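PDB 6AUF: beta-lactamase-like protein from Novosphingobium pentaromativorans US6-1, which probably hydrolyses beta-lactam antibiotics at a two-zinc centre, as a metallo-beta-lactamase of the B3 type. Local coordinates for residues S77-A80 and D81-P84; S169-G173 and R174-T178; A230-R233 and T234-R238. One frame throughout, in Å; residues are numbered along the deposited sequence.

Contact 1: residues S77-A80 and D81-P84; sequences SGPA and DAAP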
# COMPACT_ATOMS: atom_id res chain seq x y z
N SER A 77 1.28 6.15 5.38
CA SER A 77 1.93 6.77 6.52
C SER A 77 2.53 5.77 7.49
O SER A 77 3.37 6.15 8.30
CB SER A 77 0.92 7.64 7.28
OG SER A 77 -0.08 6.81 7.87
N GLY A 78 2.13 4.50 7.42
CA GLY A 78 2.41 3.58 8.49
C GLY A 78 1.44 3.80 9.63
O GLY A 78 0.51 4.62 9.54
N PRO A 79 1.63 3.08 10.73
CA PRO A 79 0.68 3.16 11.85
C PRO A 79 0.51 4.58 12.39
O PRO A 79 1.19 5.53 11.99
CB PRO A 79 1.30 2.23 12.90
CG PRO A 79 2.11 1.25 12.09
CD PRO A 79 2.64 2.03 10.93
N ALA A 80 -0.43 4.70 13.33
CA ALA A 80 -0.84 6.03 13.78
C ALA A 80 0.30 6.80 14.44
O ALA A 80 0.28 8.03 14.43
CB ALA A 80 -2.02 5.91 14.75
N ASP A 81 1.28 6.11 15.01
CA ASP A 81 2.37 6.79 15.72
C ASP A 81 3.62 6.93 14.88
O ASP A 81 4.66 7.35 15.40
CB ASP A 81 2.72 6.05 17.02
CG ASP A 81 3.23 4.63 16.77
OD1 ASP A 81 3.30 4.20 15.60
OD2 ASP A 81 3.56 3.93 17.76
N ALA A 82 3.57 6.61 13.59
CA ALA A 82 4.77 6.43 12.80
C ALA A 82 5.15 7.65 11.97
O ALA A 82 6.16 7.61 11.26
CB ALA A 82 4.62 5.21 11.89
N ALA A 83 4.38 8.74 12.04
CA ALA A 83 4.66 9.92 11.23
C ALA A 83 6.14 10.34 11.32
O ALA A 83 6.82 10.42 10.29
CB ALA A 83 3.74 11.06 11.65
N PRO A 84 6.66 10.62 12.52
CA PRO A 84 8.06 11.08 12.61
C PRO A 84 9.07 10.10 12.01
O PRO A 84 10.08 10.53 11.44
CB PRO A 84 8.29 11.25 14.12
CG PRO A 84 6.92 11.47 14.68
CD PRO A 84 5.99 10.62 13.83
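Type I turn torsions at Ala80 and Asp81 fold the chain back between Pro79 and Ala82, while at Asp81 a chi1 of 63° sets CG between the backbone N and the carbonyl carbon and brings Asp81 OD1 to 3.9 Å from Pro79 CB. The type I beta turn is closed by a hydrogen bond of 3.1 Å from Ala82 N to Pro79 O. This bond is fairly straight (157° at the hydrogen), but the donor lies above the carbonyl plane, not on a lone pair. Pro79 O also accepts from Ser115 OG, so this carbonyl serves both the turn and a neighbouring loop. Within the turn the methyl of Ala82 packs against the proline ring at CD, its CB 3.9 Å from Pro79 CD. The carboxylate of Asp81 is secured by a hydrogen bond between OD1 and Ser41 OG. Gly78 precedes the ring at a positive phi of 79°, which favours glycine. Its carbonyl is held from Ser77: the hydroxyl OG donates 2.8 Å to Gly78 O, in the carbonyl plane and on a lone pair. The same OG is hydrogen-bonded to Ser115 N. Backbone hydrogen bonds tie both Ser77 and Gly78 to His112, a ligand of the second zinc, and the Pro79 side chain lies about 5 Å from that of another ligand, Asp111. The hydrogen bonds to His112 and Ser115 place this loop next to the zinc ligands, consistent with a second shell that holds the HxHxDH segment in position.

Contact 2: residues S169-G173 and R174-T178; sequences SVTLG and RLALT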
# COMPACT_ATOMS: atom_id res chain seq x y z
N SER A 169 -5.31 9.24 -12.68
CA SER A 169 -3.88 9.50 -12.56
C SER A 169 -3.66 10.67 -11.62
O SER A 169 -4.26 11.73 -11.80
CB SER A 169 -3.26 9.80 -13.91
OG SER A 169 -2.85 8.60 -14.52
N VAL A 170 -2.81 10.47 -10.61
CA VAL A 170 -2.30 11.59 -9.83
C VAL A 170 -1.06 12.11 -10.54
O VAL A 170 -0.08 11.37 -10.73
CB VAL A 170 -1.99 11.18 -8.39
CG1 VAL A 170 -1.47 12.37 -7.61
CG2 VAL A 170 -3.22 10.61 -7.73
N THR A 171 -1.10 13.37 -10.96
CA THR A 171 -0.02 13.97 -11.72
C THR A 171 0.63 15.09 -10.93
O THR A 171 -0.06 15.95 -10.38
CB THR A 171 -0.52 14.51 -13.05
OG1 THR A 171 -1.85 15.02 -12.87
CG2 THR A 171 -0.50 13.42 -14.09
N LEU A 172 1.96 15.07 -10.90
CA LEU A 172 2.78 16.09 -10.24
C LEU A 172 3.93 16.36 -11.19
O LEU A 172 4.89 15.59 -11.24
CB LEU A 172 3.28 15.62 -8.88
CG LEU A 172 4.00 16.68 -8.07
CD1 LEU A 172 3.20 17.97 -8.11
CD2 LEU A 172 4.20 16.22 -6.63
N GLY A 173 3.83 17.44 -11.95
CA GLY A 173 4.81 17.65 -13.01
C GLY A 173 4.81 16.46 -13.94
O GLY A 173 3.75 15.96 -14.34
N ARG A 174 5.99 15.96 -14.27
CA ARG A 174 6.11 14.80 -15.14
C ARG A 174 5.84 13.49 -14.42
O ARG A 174 5.83 12.43 -15.06
CB ARG A 174 7.49 14.78 -15.79
CG ARG A 174 7.83 16.11 -16.44
CD ARG A 174 9.22 16.59 -16.07
NE ARG A 174 10.25 15.80 -16.73
CZ ARG A 174 11.56 16.04 -16.65
NH1 ARG A 174 12.41 15.26 -17.30
NH2 ARG A 174 12.02 17.06 -15.93
N LEU A 175 5.61 13.53 -13.11
CA LEU A 175 5.14 12.35 -12.39
C LEU A 175 3.73 11.99 -12.82
O LEU A 175 2.88 12.86 -13.03
CB LEU A 175 5.15 12.60 -10.89
CG LEU A 175 6.47 12.75 -10.17
CD1 LEU A 175 6.22 12.74 -8.68
CD2 LEU A 175 7.35 11.60 -10.56
N ALA A 176 3.48 10.69 -12.93
CA ALA A 176 2.14 10.20 -13.25
C ALA A 176 1.97 8.86 -12.53
O ALA A 176 2.46 7.84 -13.01
CB ALA A 176 1.93 10.06 -14.75
N LEU A 177 1.30 8.89 -11.38
CA LEU A 177 0.94 7.68 -10.65
C LEU A 177 -0.52 7.34 -10.97
O LEU A 177 -1.43 8.14 -10.70
CB LEU A 177 1.14 7.86 -9.15
CG LEU A 177 2.58 7.96 -8.62
CD1 LEU A 177 3.16 9.38 -8.73
CD2 LEU A 177 2.64 7.46 -7.18
N THR A 178 -0.74 6.17 -11.53
CA THR A 178 -2.07 5.81 -12.00
C THR A 178 -2.65 4.70 -11.12
O THR A 178 -1.98 3.70 -10.83
CB THR A 178 -2.00 5.46 -13.49
OG1 THR A 178 -2.79 4.31 -13.77
CG2 THR A 178 -0.54 5.24 -13.91
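Leu172 and Leu175 face each other across the tight end of this hairpin, their side chains leaving the same side of the sheet. They meet at the root, Leu172 CB lying 4.1 Å from Leu175 CB, and then diverge: Leu172 carries CG anti to its own N (chi1 -173°), whereas Leu175 has CG beside the backbone N (chi1 -69°) and turns CD1 back to 4.1 Å from Leu172 CB. Val170 and Leu177, the next pair on that side, do not touch through their side chains but project into the same apolar layer. The opposite side carries a smaller and more polar row. There the methyl CG2 of Thr171 approaches the methyl CB of Ala176 at 4.2 Å, and the hydroxyl of Ser169 leans across its partner, OG sitting 3.4 Å from Thr178 CB, a van der Waals touch. The backbone hydrogen bonds belong to the apolar pairs: Val170 and Leu177 exchange two, N to O, at 2.7 Å from Val170 N and 2.9 Å from Leu177 N, and Leu172 and Leu175 exchange two more; the two pairs of the polar side are non-hydrogen-bonded. The chain reverses through Gly173 and Arg174 in a type II' turn, Gly173 having the positive phi of its first corner position. The apolar row is covered by the other sheet: Val73 of strand 72-75 touches Leu172, Leu175 and Leu177, and Leu104 of strand 100-104 touches Val170 and Leu177. This is a beta hairpin with a two-residue type II' turn, with strand 169-172 at the edge of its sheet, and its inward leucines and valine belong to the sheet-to-sheet core of the alpha-beta/beta-alpha sandwich characteristic of the metallo-beta-lactamase fold.

Contact 3: residues A230-R233 and T234-R238; sequences ARIR and TGLSR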
# COMPACT_ATOMS: atom_id res chain seq x y z
N ALA A 230 -17.96 -10.13 -5.10
CA ALA A 230 -17.78 -9.69 -6.47
C ALA A 230 -16.68 -8.64 -6.56
O ALA A 230 -15.88 -8.64 -7.50
CB ALA A 230 -19.10 -9.14 -7.03
N ARG A 231 -16.64 -7.73 -5.58
CA ARG A 231 -15.55 -6.77 -5.50
C ARG A 231 -14.19 -7.46 -5.32
O ARG A 231 -13.20 -7.03 -5.92
CB ARG A 231 -15.83 -5.78 -4.37
CG ARG A 231 -16.99 -4.86 -4.68
CD ARG A 231 -16.64 -4.03 -5.90
NE ARG A 231 -15.92 -2.82 -5.53
CZ ARG A 231 -15.37 -1.98 -6.40
NH1 ARG A 231 -15.43 -2.23 -7.71
NH2 ARG A 231 -14.76 -0.88 -5.96
N ILE A 232 -14.14 -8.54 -4.54
CA ILE A 232 -12.87 -9.27 -4.41
C ILE A 232 -12.41 -9.79 -5.76
O ILE A 232 -11.26 -9.59 -6.17
CB ILE A 232 -13.00 -10.41 -3.37
CG1 ILE A 232 -13.18 -9.82 -1.97
CG2 ILE A 232 -11.77 -11.31 -3.44
CD1 ILE A 232 -13.75 -10.80 -0.94
N ARG A 233 -13.30 -10.47 -6.48
CA ARG A 233 -12.93 -10.99 -7.79
C ARG A 233 -12.41 -9.89 -8.71
O ARG A 233 -11.43 -10.09 -9.44
CB ARG A 233 -14.14 -11.71 -8.40
CG ARG A 233 -14.70 -12.73 -7.46
CD ARG A 233 -14.82 -14.07 -8.13
NE ARG A 233 -15.59 -14.99 -7.31
CZ ARG A 233 -15.07 -16.01 -6.64
NH1 ARG A 233 -13.76 -16.24 -6.70
NH2 ARG A 233 -15.86 -16.80 -5.92
N THR A 234 -13.07 -8.73 -8.69
CA THR A 234 -12.61 -7.60 -9.49
C THR A 234 -11.21 -7.18 -9.08
O THR A 234 -10.37 -6.89 -9.94
CB THR A 234 -13.57 -6.42 -9.35
OG1 THR A 234 -14.83 -6.75 -9.96
CG2 THR A 234 -13.00 -5.12 -10.03
N GLY A 235 -10.96 -7.12 -7.77
CA GLY A 235 -9.67 -6.66 -7.29
C GLY A 235 -8.55 -7.64 -7.65
O GLY A 235 -7.48 -7.23 -8.11
N LEU A 236 -8.79 -8.94 -7.44
CA LEU A 236 -7.80 -9.93 -7.82
C LEU A 236 -7.47 -9.82 -9.30
O LEU A 236 -6.30 -9.91 -9.71
CB LEU A 236 -8.30 -11.33 -7.50
CG LEU A 236 -8.59 -11.56 -6.03
CD1 LEU A 236 -9.14 -12.97 -5.81
CD2 LEU A 236 -7.32 -11.33 -5.25
N SER A 237 -8.50 -9.60 -10.11
CA SER A 237 -8.29 -9.56 -11.55
C SER A 237 -7.47 -8.34 -11.94
O SER A 237 -6.56 -8.44 -12.76
CB SER A 237 -9.64 -9.58 -12.27
OG SER A 237 -9.53 -9.02 -13.56
N ARG A 238 -7.76 -7.18 -11.33
CA ARG A 238 -6.98 -5.99 -11.64
C ARG A 238 -5.54 -6.08 -11.11
O ARG A 238 -4.60 -5.65 -11.78
CB ARG A 238 -7.68 -4.75 -11.08
CG ARG A 238 -8.94 -4.39 -11.92
CD ARG A 238 -9.83 -3.39 -11.22
NE ARG A 238 -11.04 -3.13 -11.98
CZ ARG A 238 -12.04 -2.36 -11.56
NH1 ARG A 238 -11.98 -1.75 -10.39
NH2 ARG A 238 -13.10 -2.21 -12.32
O HOH W 1 -14.10 -0.12 -9.27
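Thr234 N bonds to Ala230 O, and the i to i+4 backbone pattern continues with Gly235 to Arg231, Leu236 to Ile232, Ser237 to Arg233 and Arg238 to Thr234. Of the first four, the third is the straightest, Leu236 N reaching Ile232 O at 2.9 Å with an angle of 174°. Thr234 adds a weak bond from OG1 to Ala230 O (3.3 Å), possible because its chi1 of -67° swings the hydroxyl beside the backbone N and back over the preceding turn. Apolar contact follows the buried side: the side chains of Ile232 and Leu236 run alongside in the same direction, with Ile232 CG2 3.9 Å from Leu236 CD1. Phe284 of helix 272-292 packs on Ile232, and Ala280 on Leu236. The charged groups gather on another flank. Arg231 and Arg238 each donate from NH1 to one bridging water, 2.9 Å in both cases, which sits in plane at the edge of either guanidinium, and Thr234 CG2 lies over one face of the Arg238 group. The NH1 atoms of Arg231 and Arg238 are 4.4 Å apart, and the Glu181 carboxylate, salt-bridged to Arg231 NH2, probably offsets part of this like charge; Arg238 NH1 bonds to the backbone O of Glu181. Helix 226-241 is the connecting helix of the beta-alpha-beta unit between strands 203-208 and 246-248, with its Ile232 and Leu236 side against helix 272-292 and Arg231 and Arg238 at the end of strand 175-181.

How the contacts relate
All three are local contacts, yet they differ with their place in the fold. Contact 1 is the most buried and lies nearest the zinc ions, in the loop leaving strand 72-75, where hydroxyl and backbone bonds dominate. Contact 2 is a hairpin at a sheet edge, away from the metal site, with one apolar face inward and its turn exposed. Contact 3, a stretch of helix, divides between an apolar flank and an arginine cluster. Strands connect them: strand 72-75 backs contact 2 and leads into contact 1, and strand 175-181 runs from contact 2 to the paired arginines of contact 3. Contacts 1 and 3 lie on opposite sides of the chain's centre.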